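Local coordinates for putative curved DNA-binding protein (Chaetomium thermophilum var. thermophilum DSM 1495, PDB 4IPA), which is an Arx1 protein of the M24 (methionine aminopeptidase-like) family, linked to ribosome biogenesis, and may bind DNA, at residues 293-298 with 307-312. Numbering follows the deposited sequence.
Sequences SEVQKK and RQLEDE
Glu294 reaches from helix 286-299 to the loop at Leu309 and Glu310, where its carboxylate takes one backbone N-H directly and the next through a water. CB points toward the loop, and CG, anti to the backbone N (chi1 174°), continues an extended chain that carries the acid straight off the helix. Glu294 CG passes Leu309 CD2 at 4.1 Å, and Glu294 CD lies 3.5 Å from that methyl. Both tip oxygens also lie against Leu309, OE2 close to its CA and OE1 near CB and CD2. Glu294 OE2 accepts the N-H of Glu310 through its syn lone pair, 2.8 Å from Glu310 N at an N-H...O angle of 156°. Glu294 OE1 takes a hydrogen bond from a water at 2.9 Å, and that water in turn accepts the N-H of Asp311. With an alanine here the Glu310 N-H would probably lose its acceptor and the bridging water its partner on the helix. Glu310 CG lies 3.3 Å from Glu294 OE2, and Glu310 OE2 is 4.2 Å from the same oxygen; these like charges may raise the pKa of one or both acids. Beside this polar pair, Val295 CG2 packs on Leu309 CD2 at 3.8 Å. The contact ties helix 286-299 to the loop between strand 304-305 and helix 312-324, whose N-cap is Asp311, while Arg307 and Lys298 form salt bridges to Asp61 and Glu65 on helix 53-69.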
loop_
_atom_site.group_PDB
_atom_site.type_symbol
_atom_site.label_atom_id
_atom_site.label_comp_id
_atom_site.label_asym_id
_atom_site.label_seq_id
_atom_site.Cartn_x
_atom_site.Cartn_y
_atom_site.Cartn_z
ATOM N N SER A 293 23.929 -7.737 6.292
ATOM C CA SER A 293 24.228 -6.850 7.412
ATOM C C SER A 293 23.938 -5.407 7.078
ATOM O O SER A 293 23.398 -4.685 7.900
ATOM C CB SER A 293 25.673 -7.008 7.878
ATOM O OG SER A 293 25.833 -8.298 8.428
ATOM N N GLU A 294 24.291 -4.991 5.873
ATOM C CA GLU A 294 23.939 -3.646 5.425
ATOM C C GLU A 294 22.430 -3.395 5.578
ATOM O O GLU A 294 22.006 -2.309 5.986
ATOM C CB GLU A 294 24.346 -3.425 3.964
ATOM C CG GLU A 294 23.872 -2.093 3.404
ATOM C CD GLU A 294 24.132 -1.942 1.914
ATOM O OE1 GLU A 294 24.537 -2.927 1.272
ATOM O OE2 GLU A 294 23.929 -0.832 1.377
ATOM N N VAL A 295 21.630 -4.409 5.255
ATOM C CA VAL A 295 20.182 -4.253 5.251
ATOM C C VAL A 295 19.622 -4.312 6.671
ATOM O O VAL A 295 18.751 -3.528 7.041
ATOM C CB VAL A 295 19.508 -5.314 4.376
ATOM C CG1 VAL A 295 18.010 -5.358 4.661
ATOM C CG2 VAL A 295 19.778 -5.043 2.912
ATOM N N GLN A 296 20.134 -5.237 7.473
ATOM C CA GLN A 296 19.686 -5.332 8.850
ATOM C C GLN A 296 19.855 -3.993 9.556
ATOM O O GLN A 296 18.949 -3.520 10.247
ATOM C CB GLN A 296 20.459 -6.409 9.609
ATOM C CG GLN A 296 20.192 -6.382 11.107
ATOM C CD GLN A 296 20.669 -7.640 11.810
ATOM O OE1 GLN A 296 21.680 -8.229 11.429
ATOM N NE2 GLN A 296 19.935 -8.065 12.838
ATOM N N LYS A 297 21.012 -3.372 9.360
ATOM C CA LYS A 297 21.312 -2.108 10.012
ATOM C C LYS A 297 20.508 -0.928 9.478
ATOM O O LYS A 297 20.031 -0.100 10.245
ATOM C CB LYS A 297 22.815 -1.828 9.966
ATOM C CG LYS A 297 23.623 -2.768 10.861
ATOM C CD LYS A 297 25.103 -2.769 10.474
ATOM C CE LYS A 297 26.017 -3.087 11.671
ATOM N NZ LYS A 297 27.471 -3.122 11.293
ATOM N N LYS A 298 20.340 -0.838 8.171
ATOM C CA LYS A 298 19.623 0.304 7.638
ATOM C C LYS A 298 18.089 0.123 7.720
ATOM O O LYS A 298 17.366 1.029 8.127
ATOM C CB LYS A 298 20.087 0.590 6.210
ATOM C CG LYS A 298 19.284 1.652 5.477
ATOM C CD LYS A 298 20.164 2.823 5.073
ATOM C CE LYS A 298 19.672 3.483 3.796
ATOM N NZ LYS A 298 19.142 4.854 4.039
ATOM N N ARG A 307 18.061 -0.819 -5.285
ATOM C CA ARG A 307 18.705 0.418 -5.718
ATOM C C ARG A 307 19.141 1.280 -4.528
ATOM O O ARG A 307 19.942 2.190 -4.683
ATOM C CB ARG A 307 17.803 1.240 -6.645
ATOM C CG ARG A 307 18.570 2.318 -7.407
ATOM C CD ARG A 307 17.932 3.709 -7.306
ATOM N NE ARG A 307 17.982 4.284 -5.960
ATOM C CZ ARG A 307 16.899 4.555 -5.234
ATOM N NH1 ARG A 307 15.690 4.298 -5.738
ATOM N NH2 ARG A 307 17.013 5.089 -4.019
ATOM N N GLN A 308 18.624 0.987 -3.338
ATOM C CA GLN A 308 18.950 1.803 -2.177
ATOM C C GLN A 308 20.280 1.418 -1.572
ATOM O O GLN A 308 20.860 2.192 -0.814
ATOM C CB GLN A 308 17.865 1.700 -1.106
ATOM C CG GLN A 308 16.644 2.557 -1.375
ATOM C CD GLN A 308 15.511 2.252 -0.408
ATOM O OE1 GLN A 308 15.006 1.127 -0.363
ATOM N NE2 GLN A 308 15.115 3.256 0.385
ATOM N N LEU A 309 20.752 0.215 -1.885
ATOM C CA LEU A 309 21.986 -0.286 -1.276
ATOM C C LEU A 309 23.193 0.498 -1.785
ATOM O O LEU A 309 23.096 1.193 -2.790
ATOM C CB LEU A 309 22.157 -1.780 -1.546
ATOM C CG LEU A 309 21.069 -2.654 -0.924
ATOM C CD1 LEU A 309 21.382 -4.135 -1.116
ATOM C CD2 LEU A 309 20.938 -2.339 0.540
ATOM N N GLU A 310 24.321 0.380 -1.087
ATOM C CA GLU A 310 25.536 1.128 -1.422
ATOM C C GLU A 310 26.098 0.813 -2.804
ATOM O O GLU A 310 26.610 1.701 -3.477
ATOM C CB GLU A 310 26.636 0.884 -0.378
ATOM C CG GLU A 310 26.348 1.444 1.005
ATOM C CD GLU A 310 27.454 1.128 2.010
ATOM O OE1 GLU A 310 28.597 0.855 1.580
ATOM O OE2 GLU A 310 27.180 1.144 3.232
ATOM N N ASP A 311 26.024 -0.452 -3.211
ATOM C CA ASP A 311 26.629 -0.881 -4.475
ATOM C C ASP A 311 25.777 -1.908 -5.226
ATOM O O ASP A 311 25.565 -3.018 -4.735
ATOM C CB ASP A 311 28.030 -1.463 -4.233
ATOM C CG ASP A 311 28.704 -1.906 -5.521
ATOM O OD1 ASP A 311 28.456 -3.044 -5.981
ATOM O OD2 ASP A 311 29.480 -1.109 -6.085
ATOM N N GLU A 312 25.311 -1.553 -6.420
ATOM C CA GLU A 312 24.386 -2.429 -7.143
ATOM C C GLU A 312 24.992 -3.780 -7.491
ATOM O O GLU A 312 24.308 -4.808 -7.430
ATOM C CB GLU A 312 23.778 -1.742 -8.377
ATOM C CG GLU A 312 22.981 -0.498 -8.021
ATOM C CD GLU A 312 22.154 0.060 -9.171
ATOM O OE1 GLU A 312 22.374 -0.341 -10.333
ATOM O OE2 GLU A 312 21.279 0.913 -8.900
HETATM O O HOH W 1 25.571 -2.687 -1.379
#